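StAR-related lipid transfer protein 5 (Homo sapiens, PDB 2R55) probably binds cholesterol or other sterols and may take part in moving them, or other lipids, within the cell. Local coordinates at residues E33-Y38 with G175-P180; R70-V75 with K187-T192; E80-C85 with K224-F229. One frame throughout, in Å; residues are numbered along the deposited sequence.

Interaction 1: E33-Y38 with G175-P180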
ATOM      1  N   GLU A  33       2.300 -12.122   7.690  1.00 67.59           N
ATOM      2  CA  GLU A  33       3.506 -12.556   8.427  1.00 67.52           C
ATOM      3  C   GLU A  33       4.758 -11.802   7.964  1.00 67.03           C
ATOM      4  O   GLU A  33       5.518 -11.305   8.799  1.00 66.61           O
ATOM      5  CB  GLU A  33       3.701 -14.076   8.373  1.00 67.23           C
ATOM      6  CG  GLU A  33       2.991 -14.808   9.515  1.00 70.35           C
ATOM      7  CD  GLU A  33       2.528 -16.229   9.147  1.00 74.52           C
ATOM      8  OE1 GLU A  33       3.129 -16.867   8.230  1.00 74.34           O
ATOM      9  OE2 GLU A  33       1.550 -16.698   9.782  1.00 74.40           O
ATOM     10  N   LYS A  34       4.936 -11.680   6.640  1.00 66.28           N
ATOM     11  CA  LYS A  34       6.055 -10.927   6.075  1.00 65.81           C
ATOM     12  C   LYS A  34       5.968  -9.445   6.408  1.00 65.33           C
ATOM     13  O   LYS A  34       6.951  -8.796   6.743  1.00 64.42           O
ATOM     14  CB  LYS A  34       6.122 -11.126   4.560  1.00 65.96           C
ATOM     15  CG  LYS A  34       6.830 -12.415   4.176  1.00 66.31           C
ATOM     16  CD  LYS A  34       6.535 -12.753   2.746  1.00 66.52           C
ATOM     17  CE  LYS A  34       7.194 -14.041   2.326  1.00 65.86           C
ATOM     18  NZ  LYS A  34       6.947 -14.191   0.877  1.00 64.28           N
ATOM     19  N   MET A  35       4.763  -8.921   6.311  1.00 65.65           N
ATOM     20  CA  MET A  35       4.511  -7.558   6.661  1.00 65.79           C
ATOM     21  C   MET A  35       4.884  -7.299   8.112  1.00 65.59           C
ATOM     22  O   MET A  35       5.577  -6.337   8.417  1.00 65.84           O
ATOM     23  CB  MET A  35       3.063  -7.240   6.365  1.00 66.34           C
ATOM     24  CG  MET A  35       2.849  -6.878   4.911  1.00 66.71           C
ATOM     25  SD  MET A  35       3.385  -5.191   4.580  1.00 70.45           S
ATOM     26  CE  MET A  35       2.139  -4.262   5.454  1.00 69.09           C
ATOM     27  N   LEU A  36       4.486  -8.197   8.995  1.00 65.25           N
ATOM     28  CA  LEU A  36       4.861  -8.082  10.394  1.00 65.22           C
ATOM     29  C   LEU A  36       6.382  -8.017  10.574  1.00 65.05           C
ATOM     30  O   LEU A  36       6.891  -7.205  11.360  1.00 65.01           O
ATOM     31  CB  LEU A  36       4.232  -9.205  11.222  1.00 65.03           C
ATOM     32  CG  LEU A  36       4.181  -8.971  12.743  1.00 67.06           C
ATOM     33  CD1 LEU A  36       3.507  -7.624  13.083  1.00 67.47           C
ATOM     34  CD2 LEU A  36       3.524 -10.146  13.513  1.00 65.27           C
ATOM     35  N   GLN A  37       7.107  -8.843   9.821  1.00 64.90           N
ATOM     36  CA  GLN A  37       8.556  -8.850   9.905  1.00 65.01           C
ATOM     37  C   GLN A  37       9.157  -7.555   9.339  1.00 64.60           C
ATOM     38  O   GLN A  37      10.097  -7.009   9.926  1.00 64.71           O
ATOM     39  CB  GLN A  37       9.158 -10.134   9.297  1.00 65.57           C
ATOM     40  CG  GLN A  37      10.189 -10.871  10.218  1.00 68.52           C
ATOM     41  CD  GLN A  37       9.669 -11.132  11.654  1.00 72.15           C
ATOM     42  OE1 GLN A  37       8.450 -11.243  11.894  1.00 73.20           O
ATOM     43  NE2 GLN A  37      10.601 -11.235  12.612  1.00 73.24           N
ATOM     44  N   TYR A  38       8.575  -7.024   8.259  1.00 63.95           N
ATOM     45  CA  TYR A  38       8.995  -5.724   7.723  1.00 63.96           C
ATOM     46  C   TYR A  38       8.800  -4.596   8.751  1.00 64.60           C
ATOM     47  O   TYR A  38       9.505  -3.595   8.709  1.00 65.27           O
ATOM     48  CB  TYR A  38       8.191  -5.296   6.485  1.00 63.78           C
ATOM     49  CG  TYR A  38       8.197  -6.178   5.252  1.00 63.49           C
ATOM     50  CD1 TYR A  38       9.216  -7.081   4.999  1.00 63.77           C
ATOM     51  CD2 TYR A  38       7.181  -6.060   4.314  1.00 63.06           C
ATOM     52  CE1 TYR A  38       9.196  -7.871   3.855  1.00 63.25           C
ATOM     53  CE2 TYR A  38       7.156  -6.837   3.190  1.00 63.63           C
ATOM     54  CZ  TYR A  38       8.171  -7.741   2.961  1.00 62.75           C
ATOM     55  OH  TYR A  38       8.142  -8.514   1.832  1.00 61.70           O
ATOM     56  N   GLY A 175       1.319  -2.775   2.186  1.00 67.16           N
ATOM     57  CA  GLY A 175       0.110  -2.260   2.802  1.00 68.66           C
ATOM     58  C   GLY A 175       0.391  -1.315   3.942  1.00 69.61           C
ATOM     59  O   GLY A 175       1.406  -0.616   3.955  1.00 70.34           O
ATOM     60  N   CYS A 176      -0.509  -1.320   4.911  1.00 70.09           N
ATOM     61  CA  CYS A 176      -0.528  -0.336   5.976  1.00 70.59           C
ATOM     62  C   CYS A 176      -0.698  -0.943   7.345  1.00 69.46           C
ATOM     63  O   CYS A 176      -1.525  -1.832   7.526  1.00 68.94           O
ATOM     64  CB  CYS A 176      -1.706   0.595   5.773  1.00 70.37           C
ATOM     65  SG  CYS A 176      -1.330   1.791   4.579  1.00 75.46           S
ATOM     66  N   PHE A 177       0.068  -0.419   8.298  1.00 68.87           N
ATOM     67  CA  PHE A 177      -0.184  -0.625   9.723  1.00 68.40           C
ATOM     68  C   PHE A 177      -0.787   0.648  10.354  1.00 68.14           C
ATOM     69  O   PHE A 177      -0.173   1.726  10.325  1.00 68.31           O
ATOM     70  CB  PHE A 177       1.112  -1.009  10.439  1.00 67.98           C
ATOM     71  CG  PHE A 177       1.596  -2.396  10.127  1.00 67.65           C
ATOM     72  CD1 PHE A 177       2.442  -2.627   9.045  1.00 66.87           C
ATOM     73  CD2 PHE A 177       1.222  -3.476  10.929  1.00 67.42           C
ATOM     74  CE1 PHE A 177       2.921  -3.924   8.754  1.00 66.87           C
ATOM     75  CE2 PHE A 177       1.681  -4.770  10.647  1.00 67.53           C
ATOM     76  CZ  PHE A 177       2.539  -4.994   9.542  1.00 66.81           C
ATOM     77  N   CYS A 178      -1.997   0.530  10.890  1.00 67.81           N
ATOM     78  CA  CYS A 178      -2.630   1.630  11.628  1.00 67.72           C
ATOM     79  C   CYS A 178      -2.538   1.337  13.126  1.00 67.51           C
ATOM     80  O   CYS A 178      -3.231   0.452  13.615  1.00 66.85           O
ATOM     81  CB  CYS A 178      -4.100   1.769  11.227  1.00 67.62           C
ATOM     82  SG  CYS A 178      -4.437   2.164   9.496  1.00 68.43           S
ATOM     83  N   GLU A 179      -1.681   2.072  13.839  1.00 67.88           N
ATOM     84  CA  GLU A 179      -1.338   1.735  15.239  1.00 68.68           C
ATOM     85  C   GLU A 179      -1.769   2.823  16.217  1.00 68.60           C
ATOM     86  O   GLU A 179      -1.309   3.960  16.115  1.00 68.52           O
ATOM     87  CB  GLU A 179       0.173   1.459  15.421  1.00 68.54           C
ATOM     88  CG  GLU A 179       0.843   0.686  14.260  1.00 69.67           C
ATOM     89  CD  GLU A 179       2.381   0.646  14.337  1.00 69.40           C
ATOM     90  OE1 GLU A 179       3.015   1.598  14.848  1.00 70.65           O
ATOM     91  OE2 GLU A 179       2.964  -0.347  13.871  1.00 69.31           O
ATOM     92  N   PRO A 180      -2.635   2.469  17.185  1.00 68.86           N
ATOM     93  CA  PRO A 180      -3.096   3.427  18.201  1.00 68.96           C
ATOM     94  C   PRO A 180      -1.952   3.827  19.136  1.00 69.02           C
ATOM     95  O   PRO A 180      -1.002   3.048  19.317  1.00 68.69           O
ATOM     96  CB  PRO A 180      -4.169   2.642  18.956  1.00 68.87           C
ATOM     97  CG  PRO A 180      -3.761   1.202  18.785  1.00 68.90           C
ATOM     98  CD  PRO A 180      -3.212   1.127  17.390  1.00 68.90           C
TER
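M35 and F177 meet where the N-terminal helix 21-40 of the START fold lies against the outer, convex side of the curved sheet, on strand 167-180. The helix segment crosses the strand segment at -64°, their axes 10.1 Å apart, and side chains reaching for the opposite backbone span that spacing; no hydrogen bond links the two. The methyl end of M35 does most of the touching: M35 CE lies 3.4 Å from F177 CE1, approaching the ring obliquely, and 3.7 Å from the backbone N of G175. With its chain bent at both chi2 (-78°) and chi3 (-70°), M35 folds back so that sulfur and methyl reach the strand around G175, where there is no side chain. The far end of the F177 ring runs up to the helix backbone, with the M35 carbonyl carbon and L36 N at its edge. L36 is the lighter partner, its side chain crossing that of F177 at about a right angle, L36 CD1 4.2 Å from F177 CE2. Further out, F193 of the adjoining strand 188-197 touches both M35 and F177, while N151 adds to the packing on M35 and S149 to that on F177, whose CZ stands 3.5 Å from M35 O.

Interaction 2: R70-V75 with K187-T192; sequences RGEGIV and KTNLVT
V75, T188 and L190 form the tight side of this strand pair. V75 CG1 sits between the backbone N and carbonyl carbon (chi1 43°), a crowded position that places it 3.2 Å from T188 O and 4.0 Å from L190 CB. L222 and V226 of helix 204-227 and V82 of helix 79-86 pack on V75 too. T192 shares this face, opposite G71, where a side chain would clash with T192 OG1; T188 OG1 is hydrogen-bonded to G77 O. The two strands are antiparallel neighbours in the curved sheet of the START fold, and this face looks toward the C-terminal helix. G71-T192, G73-L190 and V75-T188 are hydrogen-bonded pairs, E72-V191 and I74-N189 non-hydrogen-bonded ones. G71 N lies 2.7 Å from T192 O, and V75 N is also 2.7 Å from T188 O; the bond from G73 N to L190 O is weak. The other face, carrying E72, I74, N189 and V191, is looser and more polar. R70 extends along it and its NH1 forms a salt bridge with E72 OE1 at 2.7 Å, within the same strand, in the guanidinium plane but above that of the carboxylate. One guanidinium face lies over V191 CG1, 4.1 Å from R70 NH1. A leucine in place of R70 would probably leave the E72 carboxylate without this charged mate and freer to turn. E72 OE2 accepts a weak hydrogen bond from N189 ND2 at 3.5 Å, carboxylate and amide planes 68° apart; N189 ND2 also bonds weakly to E179. I74, on the solvent side, brings CG1 to 3.8 Å from N189 OD1.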
ATOM      1  N   ARG A  70       9.471   1.951   2.884  1.00 67.32           N
ATOM      2  CA  ARG A  70       8.879   2.026   4.197  1.00 66.44           C
ATOM      3  C   ARG A  70       8.611   3.484   4.560  1.00 65.99           C
ATOM      4  O   ARG A  70       9.534   4.310   4.609  1.00 65.38           O
ATOM      5  CB  ARG A  70       9.837   1.401   5.206  1.00 67.10           C
ATOM      6  CG  ARG A  70       9.423   1.503   6.693  1.00 67.83           C
ATOM      7  CD  ARG A  70      10.653   1.485   7.568  1.00 69.03           C
ATOM      8  NE  ARG A  70      10.380   1.009   8.916  1.00 70.80           N
ATOM      9  CZ  ARG A  70       9.879   1.760   9.894  1.00 73.08           C
ATOM     10  NH1 ARG A  70       9.563   3.041   9.679  1.00 74.20           N
ATOM     11  NH2 ARG A  70       9.670   1.221  11.090  1.00 73.06           N
ATOM     12  N   GLY A  71       7.340   3.784   4.795  1.00 65.17           N
ATOM     13  CA  GLY A  71       6.914   5.101   5.236  1.00 65.04           C
ATOM     14  C   GLY A  71       6.517   5.059   6.700  1.00 64.83           C
ATOM     15  O   GLY A  71       5.830   4.134   7.141  1.00 64.52           O
ATOM     16  N   GLU A  72       6.960   6.051   7.456  1.00 64.53           N
ATOM     17  CA  GLU A  72       6.537   6.188   8.840  1.00 65.46           C
ATOM     18  C   GLU A  72       6.161   7.641   9.142  1.00 65.60           C
ATOM     19  O   GLU A  72       6.839   8.590   8.705  1.00 65.44           O
ATOM     20  CB  GLU A  72       7.609   5.654   9.801  1.00 65.58           C
ATOM     21  CG  GLU A  72       7.386   5.986  11.283  1.00 67.52           C
ATOM     22  CD  GLU A  72       7.923   4.918  12.243  1.00 69.70           C
ATOM     23  OE1 GLU A  72       8.971   4.280  11.946  1.00 69.81           O
ATOM     24  OE2 GLU A  72       7.278   4.717  13.301  1.00 69.40           O
ATOM     25  N   GLY A  73       5.068   7.805   9.880  1.00 65.68           N
ATOM     26  CA  GLY A  73       4.504   9.121  10.102  1.00 65.92           C
ATOM     27  C   GLY A  73       3.251   9.119  10.955  1.00 66.22           C
ATOM     28  O   GLY A  73       2.295   8.357  10.689  1.00 65.89           O
ATOM     29  N   ILE A  74       3.268   9.989  11.979  1.00 66.50           N
ATOM     30  CA  ILE A  74       2.107  10.220  12.828  1.00 66.97           C
ATOM     31  C   ILE A  74       1.037  10.971  12.046  1.00 67.41           C
ATOM     32  O   ILE A  74       1.267  12.089  11.558  1.00 67.64           O
ATOM     33  CB  ILE A  74       2.478  10.997  14.121  1.00 66.84           C
ATOM     34  CG1 ILE A  74       3.410  10.155  15.005  1.00 67.15           C
ATOM     35  CG2 ILE A  74       1.227  11.340  14.913  1.00 67.14           C
ATOM     36  CD1 ILE A  74       4.366  10.955  15.869  1.00 66.42           C
ATOM     37  N   VAL A  75      -0.126  10.341  11.905  1.00 67.80           N
ATOM     38  CA  VAL A  75      -1.287  11.019  11.328  1.00 68.36           C
ATOM     39  C   VAL A  75      -2.197  11.553  12.441  1.00 68.46           C
ATOM     40  O   VAL A  75      -2.525  10.842  13.402  1.00 68.50           O
ATOM     41  CB  VAL A  75      -2.057  10.140  10.288  1.00 68.35           C
ATOM     42  CG1 VAL A  75      -2.213   8.707  10.759  1.00 68.72           C
ATOM     43  CG2 VAL A  75      -3.408  10.745   9.956  1.00 69.00           C
ATOM     44  N   LYS A 187      -4.156  10.499  18.708  1.00 67.73           N
ATOM     45  CA  LYS A 187      -3.472  10.429  17.401  1.00 66.91           C
ATOM     46  C   LYS A 187      -3.229   8.978  16.939  1.00 66.83           C
ATOM     47  O   LYS A 187      -3.554   8.035  17.662  1.00 66.77           O
ATOM     48  CB  LYS A 187      -2.140  11.187  17.451  1.00 66.85           C
ATOM     49  CG  LYS A 187      -2.256  12.696  17.605  1.00 67.01           C
ATOM     50  CD  LYS A 187      -2.136  13.102  19.074  1.00 68.16           C
ATOM     51  CE  LYS A 187      -2.608  14.524  19.320  1.00 67.33           C
ATOM     52  NZ  LYS A 187      -2.635  14.803  20.778  1.00 67.40           N
ATOM     53  N   THR A 188      -2.645   8.805  15.743  1.00 66.54           N
ATOM     54  CA  THR A 188      -2.408   7.475  15.147  1.00 66.05           C
ATOM     55  C   THR A 188      -1.082   7.380  14.369  1.00 65.90           C
ATOM     56  O   THR A 188      -0.761   8.254  13.561  1.00 66.31           O
ATOM     57  CB  THR A 188      -3.566   7.059  14.194  1.00 66.18           C
ATOM     58  OG1 THR A 188      -4.836   7.353  14.798  1.00 66.26           O
ATOM     59  CG2 THR A 188      -3.500   5.563  13.867  1.00 66.01           C
ATOM     60  N   ASN A 189      -0.328   6.309  14.607  1.00 65.39           N
ATOM     61  CA  ASN A 189       0.913   6.051  13.895  1.00 65.23           C
ATOM     62  C   ASN A 189       0.598   5.198  12.671  1.00 65.54           C
ATOM     63  O   ASN A 189      -0.076   4.157  12.786  1.00 65.47           O
ATOM     64  CB  ASN A 189       1.925   5.336  14.801  1.00 65.11           C
ATOM     65  CG  ASN A 189       3.358   5.433  14.288  1.00 64.60           C
ATOM     66  OD1 ASN A 189       4.023   6.465  14.429  1.00 63.27           O
ATOM     67  ND2 ASN A 189       3.846   4.339  13.714  1.00 64.75           N
ATOM     68  N   LEU A 190       1.067   5.662  11.509  1.00 65.48           N
ATOM     69  CA  LEU A 190       0.882   4.976  10.238  1.00 65.37           C
ATOM     70  C   LEU A 190       2.223   4.591   9.593  1.00 66.03           C
ATOM     71  O   LEU A 190       3.007   5.468   9.176  1.00 66.08           O
ATOM     72  CB  LEU A 190       0.078   5.846   9.264  1.00 65.17           C
ATOM     73  CG  LEU A 190      -0.159   5.308   7.842  1.00 64.13           C
ATOM     74  CD1 LEU A 190      -1.032   4.050   7.852  1.00 64.47           C
ATOM     75  CD2 LEU A 190      -0.779   6.352   6.949  1.00 64.79           C
ATOM     76  N   VAL A 191       2.464   3.281   9.506  1.00 66.24           N
ATOM     77  CA  VAL A 191       3.640   2.734   8.831  1.00 66.44           C
ATOM     78  C   VAL A 191       3.168   1.953   7.604  1.00 66.61           C
ATOM     79  O   VAL A 191       2.325   1.043   7.712  1.00 66.48           O
ATOM     80  CB  VAL A 191       4.468   1.829   9.762  1.00 66.44           C
ATOM     81  CG1 VAL A 191       5.832   1.502   9.135  1.00 66.89           C
ATOM     82  CG2 VAL A 191       4.657   2.495  11.101  1.00 66.05           C
ATOM     83  N   THR A 192       3.686   2.336   6.438  1.00 66.59           N
ATOM     84  CA  THR A 192       3.215   1.774   5.186  1.00 66.53           C
ATOM     85  C   THR A 192       4.385   1.246   4.383  1.00 66.52           C
ATOM     86  O   THR A 192       5.476   1.838   4.387  1.00 66.43           O
ATOM     87  CB  THR A 192       2.511   2.808   4.294  1.00 66.92           C
ATOM     88  OG1 THR A 192       3.468   3.772   3.846  1.00 68.50           O
ATOM     89  CG2 THR A 192       1.374   3.521   5.012  1.00 66.63           C
TER

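Interaction 3: E80-C85 with K224-F229; sequences EEVWDC and KAVKQF
The end of the long C-terminal helix 204-227, the helix that lies across the concave face of the curved sheet, as in the helix-grip START fold, packs here against the short helix 79-86. F229, near the C-terminal end of the chain, meets E81 and C85 from the short helix. E81 and F229 run alongside in opposing senses, with carboxylate and ring planes only 22° apart. The carboxylate oxygen comes nearest, E81 OE2 lying 3.3 Å from F229 CB, while E81 CG approaches the ring obliquely at 3.9 Å from F229 CD2. C85 meets the ring at its edge: its SG lies opposite the carbonyl carbon (chi1 -66°), which turns the sulfur to the rim of F229, 5.5 Å from the ring centroid and 89° off the normal, a Cys sulfur-aromatic contact. The same sulfur, C85 SG, packs 4.3 Å from A225 CB and close to V226 CG2. L93 also touches F229. Deeper in, V82 and V226 touch each other on the side of the helices that faces the sheet. The valine pair is a loose one, V82 CG1 standing 4.3 Å from V226 CG2.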
ATOM      1  N   GLU A  80      -9.837   4.990  13.563  1.00 67.24           N
ATOM      2  CA  GLU A  80     -10.786   4.470  12.574  1.00 67.59           C
ATOM      3  C   GLU A  80     -11.132   5.450  11.448  1.00 67.28           C
ATOM      4  O   GLU A  80     -11.718   5.056  10.433  1.00 67.08           O
ATOM      5  CB  GLU A  80     -12.030   3.903  13.260  1.00 67.82           C
ATOM      6  CG  GLU A  80     -11.754   2.540  13.901  1.00 68.87           C
ATOM      7  CD  GLU A  80     -12.649   2.261  15.083  1.00 70.20           C
ATOM      8  OE1 GLU A  80     -13.887   2.260  14.908  1.00 71.02           O
ATOM      9  OE2 GLU A  80     -12.117   2.041  16.189  1.00 70.24           O
ATOM     10  N   GLU A  81     -10.743   6.711  11.634  1.00 67.13           N
ATOM     11  CA  GLU A  81     -10.731   7.675  10.544  1.00 67.25           C
ATOM     12  C   GLU A  81      -9.592   7.375   9.575  1.00 67.25           C
ATOM     13  O   GLU A  81      -9.804   7.315   8.359  1.00 67.12           O
ATOM     14  CB  GLU A  81     -10.615   9.103  11.081  1.00 67.43           C
ATOM     15  CG  GLU A  81     -11.954   9.820  11.251  1.00 67.14           C
ATOM     16  CD  GLU A  81     -11.840  11.094  12.077  1.00 67.62           C
ATOM     17  OE1 GLU A  81     -10.736  11.374  12.594  1.00 67.62           O
ATOM     18  OE2 GLU A  81     -12.859  11.816  12.222  1.00 68.94           O
ATOM     19  N   VAL A  82      -8.387   7.155  10.113  1.00 67.09           N
ATOM     20  CA  VAL A  82      -7.231   6.883   9.261  1.00 66.50           C
ATOM     21  C   VAL A  82      -7.421   5.563   8.557  1.00 66.06           C
ATOM     22  O   VAL A  82      -6.995   5.411   7.421  1.00 66.32           O
ATOM     23  CB  VAL A  82      -5.861   6.894  10.004  1.00 66.20           C
ATOM     24  CG1 VAL A  82      -5.822   7.964  11.072  1.00 66.04           C
ATOM     25  CG2 VAL A  82      -5.542   5.541  10.590  1.00 67.18           C
ATOM     26  N   TRP A  83      -8.067   4.614   9.224  1.00 65.40           N
ATOM     27  CA  TRP A  83      -8.268   3.309   8.621  1.00 64.97           C
ATOM     28  C   TRP A  83      -9.301   3.416   7.513  1.00 65.34           C
ATOM     29  O   TRP A  83      -9.086   2.908   6.409  1.00 65.37           O
ATOM     30  CB  TRP A  83      -8.649   2.246   9.645  1.00 64.02           C
ATOM     31  CG  TRP A  83      -9.129   0.985   9.010  1.00 62.92           C
ATOM     32  CD1 TRP A  83     -10.421   0.585   8.869  1.00 62.22           C
ATOM     33  CD2 TRP A  83      -8.326  -0.034   8.397  1.00 62.54           C
ATOM     34  NE1 TRP A  83     -10.481  -0.621   8.215  1.00 61.59           N
ATOM     35  CE2 TRP A  83      -9.207  -1.028   7.919  1.00 62.37           C
ATOM     36  CE3 TRP A  83      -6.952  -0.209   8.215  1.00 61.34           C
ATOM     37  CZ2 TRP A  83      -8.759  -2.182   7.275  1.00 62.41           C
ATOM     38  CZ3 TRP A  83      -6.515  -1.345   7.564  1.00 63.02           C
ATOM     39  CH2 TRP A  83      -7.417  -2.319   7.101  1.00 62.67           C
ATOM     40  N   ASP A  84     -10.400   4.109   7.795  1.00 65.90           N
ATOM     41  CA  ASP A  84     -11.420   4.356   6.772  1.00 66.50           C
ATOM     42  C   ASP A  84     -10.867   4.908   5.464  1.00 66.52           C
ATOM     43  O   ASP A  84     -11.397   4.627   4.391  1.00 66.70           O
ATOM     44  CB  ASP A  84     -12.535   5.245   7.304  1.00 66.61           C
ATOM     45  CG  ASP A  84     -13.741   4.444   7.718  1.00 67.77           C
ATOM     46  OD1 ASP A  84     -13.667   3.175   7.486  1.00 68.07           O
ATOM     47  OD2 ASP A  84     -14.745   5.064   8.269  1.00 68.65           O
ATOM     48  N   CYS A  85      -9.791   5.677   5.573  1.00 66.70           N
ATOM     49  CA  CYS A  85      -9.106   6.230   4.420  1.00 66.89           C
ATOM     50  C   CYS A  85      -8.367   5.193   3.580  1.00 66.77           C
ATOM     51  O   CYS A  85      -8.472   5.203   2.343  1.00 66.70           O
ATOM     52  CB  CYS A  85      -8.132   7.307   4.873  1.00 67.01           C
ATOM     53  SG  CYS A  85      -8.950   8.739   5.562  1.00 67.43           S
ATOM     54  N   LYS A 224      -4.599  15.498   4.599  1.00 72.00           N
ATOM     55  CA  LYS A 224      -5.666  16.354   4.093  1.00 71.81           C
ATOM     56  C   LYS A 224      -7.040  15.690   4.226  1.00 71.76           C
ATOM     57  O   LYS A 224      -8.055  16.383   4.624  1.00 71.30           O
ATOM     58  CB  LYS A 224      -5.369  16.713   2.621  1.00 71.93           C
ATOM     59  CG  LYS A 224      -6.495  17.419   1.810  1.00 71.72           C
ATOM     60  CD  LYS A 224      -6.206  17.231   0.291  1.00 71.79           C
ATOM     61  CE  LYS A 224      -7.449  17.407  -0.589  1.00 72.23           C
ATOM     62  NZ  LYS A 224      -7.745  18.842  -0.940  1.00 71.66           N
ATOM     63  N   ALA A 225      -7.065  14.360   3.894  1.00 71.63           N
ATOM     64  CA  ALA A 225      -8.327  13.612   3.917  1.00 71.81           C
ATOM     65  C   ALA A 225      -8.856  13.487   5.342  1.00 71.89           C
ATOM     66  O   ALA A 225     -10.050  13.690   5.597  1.00 71.89           O
ATOM     67  CB  ALA A 225      -8.150  12.252   3.294  1.00 71.73           C
ATOM     68  N   VAL A 226      -7.949  13.172   6.261  1.00 71.92           N
ATOM     69  CA  VAL A 226      -8.259  13.140   7.683  1.00 72.01           C
ATOM     70  C   VAL A 226      -8.827  14.484   8.155  1.00 72.11           C
ATOM     71  O   VAL A 226      -9.902  14.529   8.768  1.00 72.03           O
ATOM     72  CB  VAL A 226      -7.019  12.734   8.512  1.00 71.84           C
ATOM     73  CG1 VAL A 226      -7.155  13.171   9.951  1.00 71.84           C
ATOM     74  CG2 VAL A 226      -6.808  11.233   8.434  1.00 71.90           C
ATOM     75  N   LYS A 227      -8.116  15.572   7.850  1.00 72.25           N
ATOM     76  CA  LYS A 227      -8.504  16.905   8.320  1.00 72.48           C
ATOM     77  C   LYS A 227      -9.939  17.252   7.966  1.00 72.30           C
ATOM     78  O   LYS A 227     -10.611  17.952   8.719  1.00 72.61           O
ATOM     79  CB  LYS A 227      -7.557  17.987   7.789  1.00 72.64           C
ATOM     80  CG  LYS A 227      -6.178  17.972   8.441  1.00 73.86           C
ATOM     81  CD  LYS A 227      -5.733  19.382   8.832  1.00 75.55           C
ATOM     82  CE  LYS A 227      -4.736  19.345   9.999  1.00 76.32           C
ATOM     83  NZ  LYS A 227      -4.639  20.659  10.706  1.00 76.17           N
ATOM     84  N   GLN A 228     -10.403  16.736   6.832  1.00 72.18           N
ATOM     85  CA  GLN A 228     -11.746  16.999   6.327  1.00 72.26           C
ATOM     86  C   GLN A 228     -12.872  16.501   7.247  1.00 72.20           C
ATOM     87  O   GLN A 228     -13.983  17.027   7.200  1.00 71.83           O
ATOM     88  CB  GLN A 228     -11.902  16.455   4.897  1.00 72.43           C
ATOM     89  CG  GLN A 228     -11.209  17.323   3.827  1.00 72.48           C
ATOM     90  CD  GLN A 228     -11.133  16.647   2.446  1.00 72.44           C
ATOM     91  OE1 GLN A 228     -12.269  16.373   1.785  1.00 72.53           O
ATOM     92  NE2 GLN A 228      -9.781  16.403   1.993  1.00 72.20           N
ATOM     93  N   PHE A 229     -12.582  15.509   8.092  1.00 72.09           N
ATOM     94  CA  PHE A 229     -13.557  15.037   9.087  1.00 71.88           C
ATOM     95  C   PHE A 229     -13.537  15.886  10.354  1.00 71.69           C
ATOM     96  O   PHE A 229     -14.516  15.917  11.105  1.00 71.75           O
ATOM     97  CB  PHE A 229     -13.348  13.557   9.431  1.00 72.15           C
ATOM     98  CG  PHE A 229     -13.280  12.652   8.227  1.00 72.60           C
ATOM     99  CD1 PHE A 229     -14.361  12.547   7.347  1.00 73.19           C
ATOM    100  CD2 PHE A 229     -12.138  11.903   7.973  1.00 72.88           C
ATOM    101  CE1 PHE A 229     -14.299  11.716   6.234  1.00 72.59           C
ATOM    102  CE2 PHE A 229     -12.069  11.064   6.865  1.00 73.33           C
ATOM    103  CZ  PHE A 229     -13.153  10.973   5.995  1.00 72.73           C
TER

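From the N terminus, the chain leaves helix 21-40 and passes through strand 67-75 and helix 79-86 before strand 167-180 returns to the first helix, closing interaction 1 over 136 intervening residues. Strand 188-197 then comes back to strand 67-75 in interaction 2, and helix 204-227 returns to helix 79-86 in interaction 3. The three loops all cross one another; none lies wholly within another. Strands 167-180 and 188-197 are sheet neighbours joining interactions 1 and 2, with F177 N probably hydrogen-bonded to V191 O. T188 packs on V82, joining interactions 2 and 3, while C178 packs on V82 and W83, joining 1 and 3.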